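Local coordinates for protein putidaredoxin reductase (Pseudomonas putida, PDB 1Q1R) that probably uses its bound FAD to pass electrons from NADH to putidaredoxin, the iron-sulfur partner of the cytochrome P450cam monooxygenase, at residues 43-53 / 133-143; 145-156 / 237-246. All coordinates share one frame; numbering follows the deposited sequence.

Contact 1 (43-53 / 133-143); sequences HHLPPLSKAYL and LRTLEDAECIR. With FAD (flavin-adenine dinucleotide), chain C.
Arg143 grips Tyr52 twice. Its guanidinium stands over one face of the phenol ring, with CZ 4.0 Å from the ring centroid in a cation-pi contact. The two planes are 62° apart, so the group is steeply tilted, and NH2 dips toward the ring while donating to Tyr52 O at 3.0 Å. Tyr52 CG lies trans to its backbone N (chi1 -166°), beside its own carbonyl carbon, which brings ring and carbonyl within range of one guanidinium. At the ring's edge, Tyr52 OH donates to Glu140 OE2 over a very short 2.5 Å. Leu48 CD2 meets Ala139 CB at 3.8 Å and Leu136 CD1 farther off, while Leu53 CD1 touches Ile142 CG2. In this glutathione reductase fold, the pairing sets a loop of the FAD pocket against a helix preceded by Leu133 and Arg134, which line the same pocket. The flavin methyl C7M touches both Leu48 CB and Leu133 CG. Arg134 NH2 donates to FAD O1A at 3.0 Å and also bridges to Asp284, while Leu45 CD2 lies over one face of the guanidinium, near its rim. Lys50 NZ reaches FAD O4 at 2.8 Å, with Pro46 O and Glu163 as further partners. Behind Arg134, a capping box starts the helix: Asp138 N donates to Thr135 OG1 at 2.9 Å, and Asp138 OD2 receives both Thr135 N, nearly straight, and Arg134 N.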
loop_
_atom_site.group_PDB
_atom_site.type_symbol
_atom_site.label_atom_id
_atom_site.label_comp_id
_atom_site.label_asym_id
_atom_site.label_seq_id
_atom_site.Cartn_x
_atom_site.Cartn_y
_atom_site.Cartn_z
ATOM N N HIS A 43 3.539 -12.248 -7.000
ATOM C CA HIS A 43 4.768 -11.461 -6.948
ATOM C C HIS A 43 4.664 -10.224 -6.057
ATOM O O HIS A 43 3.569 -9.750 -5.758
ATOM C CB HIS A 43 5.129 -10.992 -8.353
ATOM C CG HIS A 43 4.110 -10.063 -8.939
ATOM N ND1 HIS A 43 3.000 -10.512 -9.622
ATOM C CD2 HIS A 43 3.985 -8.717 -8.863
ATOM C CE1 HIS A 43 2.231 -9.484 -9.938
ATOM N NE2 HIS A 43 2.806 -8.384 -9.488
ATOM N N HIS A 44 5.824 -9.695 -5.667
ATOM C CA HIS A 44 5.903 -8.491 -4.841
ATOM C C HIS A 44 5.391 -7.312 -5.665
ATOM O O HIS A 44 5.507 -7.309 -6.895
ATOM C CB HIS A 44 7.359 -8.207 -4.449
ATOM C CG HIS A 44 7.961 -9.237 -3.544
ATOM N ND1 HIS A 44 7.704 -9.280 -2.191
ATOM C CD2 HIS A 44 8.804 -10.267 -3.801
ATOM C CE1 HIS A 44 8.365 -10.293 -1.652
ATOM N NE2 HIS A 44 9.041 -10.906 -2.607
ATOM N N LEU A 45 4.842 -6.311 -4.984
ATOM C CA LEU A 45 4.338 -5.115 -5.647
ATOM C C LEU A 45 5.291 -3.916 -5.571
ATOM O O LEU A 45 5.463 -3.196 -6.556
ATOM C CB LEU A 45 2.984 -4.714 -5.047
ATOM C CG LEU A 45 1.720 -5.002 -5.856
ATOM C CD1 LEU A 45 1.864 -6.304 -6.624
ATOM C CD2 LEU A 45 0.513 -5.018 -4.921
ATOM N N PRO A 46 5.921 -3.684 -4.403
ATOM C CA PRO A 46 6.840 -2.546 -4.254
ATOM C C PRO A 46 7.850 -2.306 -5.376
ATOM O O PRO A 46 8.089 -1.165 -5.758
ATOM C CB PRO A 46 7.510 -2.816 -2.909
ATOM C CG PRO A 46 6.390 -3.451 -2.128
ATOM C CD PRO A 46 5.804 -4.428 -3.133
ATOM N N PRO A 47 8.452 -3.375 -5.924
ATOM C CA PRO A 47 9.429 -3.180 -7.001
ATOM C C PRO A 47 8.825 -2.564 -8.264
ATOM O O PRO A 47 9.548 -1.999 -9.081
ATOM C CB PRO A 47 9.950 -4.596 -7.264
ATOM C CG PRO A 47 9.782 -5.288 -5.941
ATOM C CD PRO A 47 8.419 -4.788 -5.495
ATOM N N LEU A 48 7.505 -2.669 -8.414
ATOM C CA LEU A 48 6.823 -2.154 -9.602
ATOM C C LEU A 48 6.851 -0.639 -9.807
ATOM O O LEU A 48 6.499 -0.158 -10.886
ATOM C CB LEU A 48 5.376 -2.663 -9.649
ATOM C CG LEU A 48 5.204 -4.186 -9.595
ATOM C CD1 LEU A 48 3.756 -4.539 -9.869
ATOM C CD2 LEU A 48 6.113 -4.862 -10.606
ATOM N N SER A 49 7.233 0.118 -8.781
ATOM C CA SER A 49 7.360 1.569 -8.928
ATOM C C SER A 49 8.794 1.929 -8.538
ATOM O O SER A 49 9.140 3.102 -8.385
ATOM C CB SER A 49 6.364 2.319 -8.037
ATOM O OG SER A 49 6.496 1.950 -6.677
ATOM N N LYS A 50 9.625 0.897 -8.398
ATOM C CA LYS A 50 11.020 1.062 -8.010
ATOM C C LYS A 50 12.012 0.385 -8.974
ATOM O O LYS A 50 12.051 0.723 -10.158
ATOM C CB LYS A 50 11.210 0.546 -6.574
ATOM C CG LYS A 50 10.264 1.220 -5.569
ATOM C CD LYS A 50 10.378 0.615 -4.171
ATOM C CE LYS A 50 9.375 1.244 -3.216
ATOM N NZ LYS A 50 7.959 0.998 -3.626
ATOM N N ALA A 51 12.796 -0.568 -8.474
ATOM C CA ALA A 51 13.810 -1.245 -9.287
ATOM C C ALA A 51 13.300 -2.010 -10.515
ATOM O O ALA A 51 13.983 -2.054 -11.544
ATOM C CB ALA A 51 14.657 -2.184 -8.402
ATOM N N TYR A 52 12.127 -2.629 -10.417
ATOM C CA TYR A 52 11.614 -3.357 -11.569
ATOM C C TYR A 52 11.163 -2.349 -12.628
ATOM O O TYR A 52 11.444 -2.517 -13.816
ATOM C CB TYR A 52 10.446 -4.266 -11.191
ATOM C CG TYR A 52 10.135 -5.269 -12.285
ATOM C CD1 TYR A 52 11.035 -6.297 -12.584
ATOM C CD2 TYR A 52 8.979 -5.167 -13.051
ATOM C CE1 TYR A 52 10.791 -7.197 -13.625
ATOM C CE2 TYR A 52 8.724 -6.071 -14.099
ATOM C CZ TYR A 52 9.636 -7.080 -14.374
ATOM O OH TYR A 52 9.398 -7.976 -15.390
ATOM N N LEU A 53 10.469 -1.299 -12.197
ATOM C CA LEU A 53 10.022 -0.273 -13.131
ATOM C C LEU A 53 11.254 0.354 -13.778
ATOM O O LEU A 53 11.200 0.814 -14.916
ATOM C CB LEU A 53 9.199 0.805 -12.415
ATOM C CG LEU A 53 8.542 1.853 -13.320
ATOM C CD1 LEU A 53 7.528 1.173 -14.238
ATOM C CD2 LEU A 53 7.848 2.913 -12.475
ATOM N N LEU A 133 -1.221 1.915 -12.252
ATOM C CA LEU A 133 -0.129 1.020 -11.871
ATOM C C LEU A 133 -0.475 0.152 -10.672
ATOM O O LEU A 133 -0.447 0.613 -9.535
ATOM C CB LEU A 133 1.145 1.820 -11.579
ATOM C CG LEU A 133 2.361 1.034 -11.056
ATOM C CD1 LEU A 133 2.711 -0.114 -12.006
ATOM C CD2 LEU A 133 3.545 1.982 -10.906
ATOM N N ARG A 134 -0.798 -1.111 -10.934
ATOM C CA ARG A 134 -1.141 -2.037 -9.863
ATOM C C ARG A 134 -0.709 -3.464 -10.214
ATOM O O ARG A 134 -0.255 -4.205 -9.349
ATOM C CB ARG A 134 -2.655 -1.992 -9.598
ATOM C CG ARG A 134 -3.078 -2.037 -8.112
ATOM C CD ARG A 134 -2.621 -3.301 -7.423
ATOM N NE ARG A 134 -3.343 -3.603 -6.178
ATOM C CZ ARG A 134 -3.239 -2.925 -5.035
ATOM N NH1 ARG A 134 -2.446 -1.867 -4.936
ATOM N NH2 ARG A 134 -3.898 -3.346 -3.964
ATOM N N THR A 135 -0.832 -3.844 -11.484
ATOM C CA THR A 135 -0.471 -5.196 -11.903
ATOM C C THR A 135 0.889 -5.278 -12.582
ATOM O O THR A 135 1.457 -4.268 -12.995
ATOM C CB THR A 135 -1.499 -5.777 -12.889
ATOM O OG1 THR A 135 -1.400 -5.076 -14.139
ATOM C CG2 THR A 135 -2.914 -5.631 -12.334
ATOM N N LEU A 136 1.408 -6.495 -12.700
ATOM C CA LEU A 136 2.693 -6.697 -13.351
ATOM C C LEU A 136 2.549 -6.231 -14.800
ATOM O O LEU A 136 3.461 -5.625 -15.358
ATOM C CB LEU A 136 3.086 -8.174 -13.308
ATOM C CG LEU A 136 4.400 -8.556 -13.996
ATOM C CD1 LEU A 136 5.551 -7.752 -13.404
ATOM C CD2 LEU A 136 4.645 -10.057 -13.828
ATOM N N GLU A 137 1.391 -6.507 -15.393
ATOM C CA GLU A 137 1.129 -6.106 -16.767
ATOM C C GLU A 137 1.226 -4.583 -16.868
ATOM O O GLU A 137 1.859 -4.064 -17.791
ATOM C CB GLU A 137 -0.256 -6.588 -17.222
ATOM C CG GLU A 137 -0.603 -6.174 -18.646
ATOM C CD GLU A 137 -2.010 -6.584 -19.058
ATOM O OE1 GLU A 137 -2.332 -7.788 -18.976
ATOM O OE2 GLU A 137 -2.792 -5.702 -19.470
ATOM N N ASP A 138 0.616 -3.874 -15.915
ATOM C CA ASP A 138 0.673 -2.410 -15.899
ATOM C C ASP A 138 2.124 -1.943 -15.870
ATOM O O ASP A 138 2.526 -1.073 -16.640
ATOM C CB ASP A 138 0.006 -1.811 -14.647
ATOM C CG ASP A 138 -1.499 -1.975 -14.625
ATOM O OD1 ASP A 138 -2.135 -2.005 -15.701
ATOM O OD2 ASP A 138 -2.048 -2.046 -13.509
ATOM N N ALA A 139 2.889 -2.506 -14.942
ATOM C CA ALA A 139 4.285 -2.130 -14.762
ATOM C C ALA A 139 5.134 -2.339 -16.008
ATOM O O ALA A 139 5.918 -1.472 -16.373
ATOM C CB ALA A 139 4.894 -2.896 -13.571
ATOM N N GLU A 140 4.980 -3.485 -16.662
ATOM C CA GLU A 140 5.770 -3.765 -17.856
ATOM C C GLU A 140 5.356 -2.879 -19.036
ATOM O O GLU A 140 6.209 -2.426 -19.806
ATOM C CB GLU A 140 5.689 -5.263 -18.186
ATOM C CG GLU A 140 6.178 -6.108 -16.998
ATOM C CD GLU A 140 6.379 -7.589 -17.302
ATOM O OE1 GLU A 140 5.526 -8.202 -17.966
ATOM O OE2 GLU A 140 7.397 -8.147 -16.850
ATOM N N CYS A 141 4.058 -2.610 -19.162
ATOM C CA CYS A 141 3.558 -1.742 -20.233
ATOM C C CYS A 141 4.144 -0.341 -20.045
ATOM O O CYS A 141 4.579 0.307 -20.998
ATOM C CB CYS A 141 2.027 -1.672 -20.189
ATOM S SG CYS A 141 1.276 -0.459 -21.327
ATOM N N ILE A 142 4.153 0.129 -18.802
ATOM C CA ILE A 142 4.709 1.440 -18.508
ATOM C C ILE A 142 6.228 1.454 -18.725
ATOM O O ILE A 142 6.763 2.337 -19.405
ATOM C CB ILE A 142 4.405 1.862 -17.048
ATOM C CG1 ILE A 142 2.924 2.227 -16.904
ATOM C CG2 ILE A 142 5.299 3.047 -16.646
ATOM C CD1 ILE A 142 2.436 2.249 -15.462
ATOM N N ARG A 143 6.930 0.480 -18.151
ATOM C CA ARG A 143 8.384 0.447 -18.302
ATOM C C ARG A 143 8.849 0.490 -19.756
ATOM O O ARG A 143 9.818 1.179 -20.076
ATOM C CB ARG A 143 8.986 -0.788 -17.638
ATOM C CG ARG A 143 10.495 -0.887 -17.890
ATOM C CD ARG A 143 10.901 -2.307 -18.191
ATOM N NE ARG A 143 11.183 -3.043 -16.974
ATOM C CZ ARG A 143 10.817 -4.299 -16.741
ATOM N NH1 ARG A 143 10.128 -4.992 -17.653
ATOM N NH2 ARG A 143 11.160 -4.858 -15.590
HETATM P PA FAD C . -3.628 -7.187 -3.700
HETATM O O1A FAD C . -4.514 -6.277 -4.465
HETATM O O2A FAD C . -2.169 -7.124 -3.944
HETATM O O5B FAD C . -4.101 -8.701 -3.922
HETATM C C5B FAD C . -5.485 -9.054 -4.025
HETATM C C4B FAD C . -5.657 -10.054 -5.183
HETATM O O4B FAD C . -6.962 -10.726 -5.073
HETATM C C3B FAD C . -5.669 -9.330 -6.538
HETATM O O3B FAD C . -4.997 -10.142 -7.511
HETATM C C2B FAD C . -7.137 -9.259 -6.875
HETATM O O2B FAD C . -7.321 -9.201 -8.293
HETATM C C1B FAD C . -7.630 -10.591 -6.347
HETATM N N9A FAD C . -9.111 -10.692 -6.231
HETATM C C8A FAD C . -9.952 -9.751 -5.765
HETATM N N7A FAD C . -11.207 -10.212 -5.842
HETATM C C5A FAD C . -11.160 -11.439 -6.353
HETATM C C6A FAD C . -12.130 -12.393 -6.666
HETATM N N6A FAD C . -13.420 -12.132 -6.463
HETATM N N1A FAD C . -11.747 -13.585 -7.189
HETATM C C2A FAD C . -10.453 -13.857 -7.409
HETATM N N3A FAD C . -9.507 -12.952 -7.118
HETATM C C4A FAD C . -9.835 -11.746 -6.594
HETATM N N1 FAD C . 3.563 -1.087 0.405
HETATM C C2 FAD C . 4.635 -0.813 1.264
HETATM O O2 FAD C . 4.551 -1.092 2.459
HETATM N N3 FAD C . 5.805 -0.232 0.745
HETATM C C4 FAD C . 5.898 0.067 -0.634
HETATM O O4 FAD C . 6.944 0.534 -1.081
HETATM C C4X FAD C . 4.820 -0.206 -1.493
HETATM N N5 FAD C . 4.918 0.029 -2.833
HETATM C C5X FAD C . 3.918 -0.292 -3.705
HETATM C C6 FAD C . 4.074 -0.057 -5.087
HETATM C C7 FAD C . 3.048 -0.412 -5.992
HETATM C C7M FAD C . 3.229 -0.113 -7.493
HETATM C C8 FAD C . 1.859 -1.016 -5.509
HETATM C C8M FAD C . 0.733 -1.440 -6.465
HETATM C C9 FAD C . 1.705 -1.248 -4.131
HETATM C C9A FAD C . 2.727 -0.888 -3.226
HETATM N N10 FAD C . 2.596 -1.129 -1.832
HETATM C C10 FAD C . 3.655 -0.789 -0.965
HETATM C "C1'" FAD C . 1.342 -1.727 -1.281
HETATM C "C2'" FAD C . 1.541 -3.213 -0.973
HETATM O "O2'" FAD C . 2.142 -3.848 -2.107
HETATM C "C3'" FAD C . 0.201 -3.892 -0.637
HETATM O "O3'" FAD C . -0.432 -3.176 0.432
HETATM C "C4'" FAD C . 0.421 -5.352 -0.221
HETATM O "O4'" FAD C . 1.058 -6.062 -1.285
HETATM C "C5'" FAD C . -0.898 -6.064 0.127
HETATM O "O5'" FAD C . -1.710 -6.309 -1.034
HETATM P P FAD C . -2.973 -7.308 -0.900
HETATM O O1P FAD C . -2.486 -8.692 -1.069
HETATM O O2P FAD C . -3.685 -6.970 0.353
HETATM O O3P FAD C . -3.939 -6.887 -2.136
#

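Contact 2 (145-156 / 237-246); sequences QLIADNRLVVIG and LPADLVIAGI
Two neighbouring strands of a five-stranded parallel sheet, 151-155 and 241-244, meet here in what is probably the NAD-binding domain of the reductase, a Rossmann-type fold in which Gly156 opens a GxGxxG-like turn. The strands run 14° from parallel, and their backbones zip in the staggered parallel pattern: Ile243 N to Val153 O at 3.1 Å and Ile155 N to Ile243 O. On one face Leu152 CD1 meets Ile243 CD1 at 3.8 Å, the side chains crossing at a slant, with Val164 of helix 159-170 beneath Ile243. Leu241 CD1 lies against Gln145 OE1 (3.7 Å), and its CD2 against Leu146 CD2. On the other face, Ile155 CD1 meets Val242 CG1; Val153, on that face, also reaches Ala239 CB, before the strand. At the start of the pairing Asp240 mimics one more backbone rung. Its CG sits beside its own backbone N (chi1 -66°), which turns OD2 to Arg151 N; the bond is 2.7 Å long, almost straight at 170°, and uses the anti lone pair. Asp240 N donates to Arg151 O, an acceptor shared with Leu241 N. With an alanine at Asp240, the Arg151 amide would probably lose its acceptor, leaving this end of the pairing held by the two bonds to Arg151 O. Pro238 CG rests against Arg151 CD. Gly156 has no room for a CB, which would fall onto Gly245 O. One water donates to both Gln145 OE1 and Asp240 O, at 2.6 Å each, while Gln145 NE2 is held by Asn128 O and Cys141 O.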
loop_
_atom_site.group_PDB
_atom_site.type_symbol
_atom_site.label_atom_id
_atom_site.label_comp_id
_atom_site.label_asym_id
_atom_site.label_seq_id
_atom_site.Cartn_x
_atom_site.Cartn_y
_atom_site.Cartn_z
ATOM N N GLN A 145 7.650 1.980 -22.041
ATOM C CA GLN A 145 7.476 3.337 -22.537
ATOM C C GLN A 145 8.221 4.417 -21.755
ATOM O O GLN A 145 8.000 5.605 -21.984
ATOM C CB GLN A 145 5.982 3.662 -22.593
ATOM C CG GLN A 145 5.212 2.672 -23.463
ATOM C CD GLN A 145 3.728 2.939 -23.506
ATOM O OE1 GLN A 145 3.272 3.891 -24.148
ATOM N NE2 GLN A 145 2.958 2.101 -22.814
ATOM N N LEU A 146 9.087 4.025 -20.827
ATOM C CA LEU A 146 9.848 5.027 -20.077
ATOM C C LEU A 146 11.039 5.380 -20.958
ATOM O O LEU A 146 12.147 4.897 -20.757
ATOM C CB LEU A 146 10.307 4.464 -18.728
ATOM C CG LEU A 146 9.180 4.201 -17.722
ATOM C CD1 LEU A 146 9.779 3.716 -16.408
ATOM C CD2 LEU A 146 8.371 5.477 -17.489
ATOM N N ILE A 147 10.783 6.244 -21.934
ATOM C CA ILE A 147 11.773 6.641 -22.926
ATOM C C ILE A 147 12.346 8.043 -22.773
ATOM O O ILE A 147 11.607 9.016 -22.634
ATOM C CB ILE A 147 11.144 6.511 -24.319
ATOM C CG1 ILE A 147 10.626 5.077 -24.494
ATOM C CG2 ILE A 147 12.154 6.880 -25.399
ATOM C CD1 ILE A 147 9.612 4.925 -25.593
ATOM N N ALA A 148 13.669 8.137 -22.826
ATOM C CA ALA A 148 14.354 9.419 -22.695
ATOM C C ALA A 148 13.773 10.472 -23.630
ATOM O O ALA A 148 13.512 10.212 -24.812
ATOM C CB ALA A 148 15.850 9.248 -22.962
ATOM N N ASP A 149 13.568 11.663 -23.075
ATOM C CA ASP A 149 13.031 12.808 -23.791
ATOM C C ASP A 149 11.545 12.746 -24.140
ATOM O O ASP A 149 10.978 13.727 -24.615
ATOM C CB ASP A 149 13.877 13.093 -25.037
ATOM C CG ASP A 149 15.339 13.350 -24.692
ATOM O OD1 ASP A 149 15.599 14.100 -23.725
ATOM O OD2 ASP A 149 16.229 12.808 -25.381
ATOM N N ASN A 150 10.899 11.608 -23.906
ATOM C CA ASN A 150 9.469 11.543 -24.163
ATOM C C ASN A 150 8.786 12.237 -22.993
ATOM O O ASN A 150 9.381 12.403 -21.921
ATOM C CB ASN A 150 8.992 10.092 -24.302
ATOM C CG ASN A 150 8.972 9.633 -25.750
ATOM O OD1 ASN A 150 9.695 10.175 -26.587
ATOM N ND2 ASN A 150 8.153 8.629 -26.051
ATOM N N ARG A 151 7.543 12.654 -23.194
ATOM C CA ARG A 151 6.827 13.363 -22.148
ATOM C C ARG A 151 5.842 12.525 -21.355
ATOM O O ARG A 151 4.930 11.908 -21.909
ATOM C CB ARG A 151 6.117 14.581 -22.752
ATOM C CG ARG A 151 7.084 15.678 -23.189
ATOM C CD ARG A 151 6.436 16.672 -24.147
ATOM N NE ARG A 151 7.335 17.781 -24.459
ATOM C CZ ARG A 151 7.548 18.821 -23.656
ATOM N NH1 ARG A 151 6.919 18.904 -22.490
ATOM N NH2 ARG A 151 8.399 19.775 -24.013
ATOM N N LEU A 152 6.035 12.517 -20.041
ATOM C CA LEU A 152 5.160 11.784 -19.142
ATOM C C LEU A 152 4.368 12.740 -18.270
ATOM O O LEU A 152 4.886 13.757 -17.808
ATOM C CB LEU A 152 5.965 10.856 -18.221
ATOM C CG LEU A 152 5.212 10.308 -16.991
ATOM C CD1 LEU A 152 4.082 9.388 -17.432
ATOM C CD2 LEU A 152 6.175 9.555 -16.081
ATOM N N VAL A 153 3.103 12.411 -18.065
ATOM C CA VAL A 153 2.264 13.185 -17.178
ATOM C C VAL A 153 1.700 12.188 -16.185
ATOM O O VAL A 153 1.021 11.231 -16.560
ATOM C CB VAL A 153 1.095 13.889 -17.895
ATOM C CG1 VAL A 153 0.191 14.548 -16.852
ATOM C CG2 VAL A 153 1.627 14.950 -18.854
ATOM N N VAL A 154 2.026 12.396 -14.915
ATOM C CA VAL A 154 1.540 11.541 -13.846
ATOM C C VAL A 154 0.362 12.268 -13.202
ATOM O O VAL A 154 0.482 13.434 -12.827
ATOM C CB VAL A 154 2.626 11.316 -12.761
ATOM C CG1 VAL A 154 2.069 10.450 -11.645
ATOM C CG2 VAL A 154 3.877 10.687 -13.385
ATOM N N ILE A 155 -0.773 11.588 -13.088
ATOM C CA ILE A 155 -1.952 12.185 -12.468
ATOM C C ILE A 155 -2.134 11.567 -11.088
ATOM O O ILE A 155 -2.538 10.409 -10.961
ATOM C CB ILE A 155 -3.215 11.943 -13.317
ATOM C CG1 ILE A 155 -2.991 12.482 -14.734
ATOM C CG2 ILE A 155 -4.413 12.645 -12.678
ATOM C CD1 ILE A 155 -4.055 12.065 -15.735
ATOM N N GLY A 156 -1.813 12.346 -10.056
ATOM C CA GLY A 156 -1.936 11.866 -8.689
ATOM C C GLY A 156 -0.608 12.026 -7.970
ATOM O O GLY A 156 0.423 11.563 -8.458
ATOM N N LEU A 237 -1.013 20.012 -21.757
ATOM C CA LEU A 237 0.240 19.329 -21.472
ATOM C C LEU A 237 0.419 18.195 -22.476
ATOM O O LEU A 237 -0.266 17.179 -22.395
ATOM C CB LEU A 237 0.221 18.762 -20.048
ATOM C CG LEU A 237 0.107 19.778 -18.906
ATOM C CD1 LEU A 237 -0.169 19.050 -17.604
ATOM C CD2 LEU A 237 1.386 20.593 -18.812
ATOM N N PRO A 238 1.331 18.364 -23.448
ATOM C CA PRO A 238 1.554 17.310 -24.442
ATOM C C PRO A 238 2.122 16.095 -23.717
ATOM O O PRO A 238 2.962 16.241 -22.833
ATOM C CB PRO A 238 2.556 17.948 -25.397
ATOM C CG PRO A 238 3.368 18.824 -24.479
ATOM C CD PRO A 238 2.299 19.463 -23.615
ATOM N N ALA A 239 1.662 14.901 -24.076
ATOM C CA ALA A 239 2.141 13.702 -23.403
ATOM C C ALA A 239 2.313 12.501 -24.316
ATOM O O ALA A 239 1.507 12.270 -25.215
ATOM C CB ALA A 239 1.192 13.339 -22.268
ATOM N N ASP A 240 3.375 11.740 -24.074
ATOM C CA ASP A 240 3.635 10.522 -24.832
ATOM C C ASP A 240 3.164 9.361 -23.962
ATOM O O ASP A 240 2.902 8.262 -24.451
ATOM C CB ASP A 240 5.130 10.368 -25.115
ATOM C CG ASP A 240 5.659 11.445 -26.031
ATOM O OD1 ASP A 240 5.124 11.575 -27.149
ATOM O OD2 ASP A 240 6.606 12.160 -25.635
ATOM N N LEU A 241 3.050 9.625 -22.663
ATOM C CA LEU A 241 2.631 8.613 -21.701
ATOM C C LEU A 241 1.897 9.265 -20.536
ATOM O O LEU A 241 2.282 10.339 -20.077
ATOM C CB LEU A 241 3.862 7.870 -21.173
ATOM C CG LEU A 241 3.672 6.719 -20.184
ATOM C CD1 LEU A 241 2.903 5.579 -20.851
ATOM C CD2 LEU A 241 5.047 6.233 -19.713
ATOM N N VAL A 242 0.839 8.614 -20.067
ATOM C CA VAL A 242 0.064 9.123 -18.943
ATOM C C VAL A 242 -0.136 8.000 -17.944
ATOM O O VAL A 242 -0.614 6.922 -18.293
ATOM C CB VAL A 242 -1.334 9.648 -19.374
ATOM C CG1 VAL A 242 -2.125 10.090 -18.141
ATOM C CG2 VAL A 242 -1.182 10.818 -20.343
ATOM N N ILE A 243 0.251 8.250 -16.701
ATOM C CA ILE A 243 0.101 7.264 -15.643
ATOM C C ILE A 243 -0.781 7.889 -14.574
ATOM O O ILE A 243 -0.466 8.950 -14.038
ATOM C CB ILE A 243 1.463 6.888 -15.050
ATOM C CG1 ILE A 243 2.314 6.209 -16.127
ATOM C CG2 ILE A 243 1.272 5.978 -13.836
ATOM C CD1 ILE A 243 3.769 6.040 -15.739
ATOM N N ALA A 244 -1.898 7.233 -14.283
ATOM C CA ALA A 244 -2.838 7.751 -13.301
ATOM C C ALA A 244 -2.839 6.950 -12.006
ATOM O O ALA A 244 -2.787 5.719 -12.014
ATOM C CB ALA A 244 -4.251 7.780 -13.901
ATOM N N GLY A 245 -2.909 7.672 -10.893
ATOM C CA GLY A 245 -2.934 7.043 -9.589
ATOM C C GLY A 245 -3.637 7.977 -8.622
ATOM O O GLY A 245 -3.002 8.826 -8.000
ATOM N N ILE A 246 -4.951 7.825 -8.503
ATOM C CA ILE A 246 -5.731 8.675 -7.615
ATOM C C ILE A 246 -6.346 7.900 -6.456
ATOM O O ILE A 246 -7.432 8.232 -5.985
ATOM C CB ILE A 246 -6.862 9.394 -8.384
ATOM C CG1 ILE A 246 -7.788 8.365 -9.033
ATOM C CG2 ILE A 246 -6.264 10.312 -9.436
ATOM C CD1 ILE A 246 -9.023 8.963 -9.663
HETATM O O HOH W 1 4.349 6.104 -24.911
#

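Traced from the N terminus, the chain leaves strand 31-35 into the 43-53 loop, and contact 1 closes an excursion of 79 residues when that loop meets 133-143. Only then does contact 2 open, with a single residue between, and it closes after a further 80 residues at 237-246. The two loops therefore lie in series, neither nesting nor crossing. Helix 136-144 is the connection between them: it links edge strand 130-132 to strand 151-155 in a beta-alpha-beta crossover that passes over strand 241-244. There the contacts touch, Ile142 CG2 lying 3.5 Å from Ile243 CD1. A pocket loop of the FAD region is thus tied, through one helix, to the neighbouring parallel sheet.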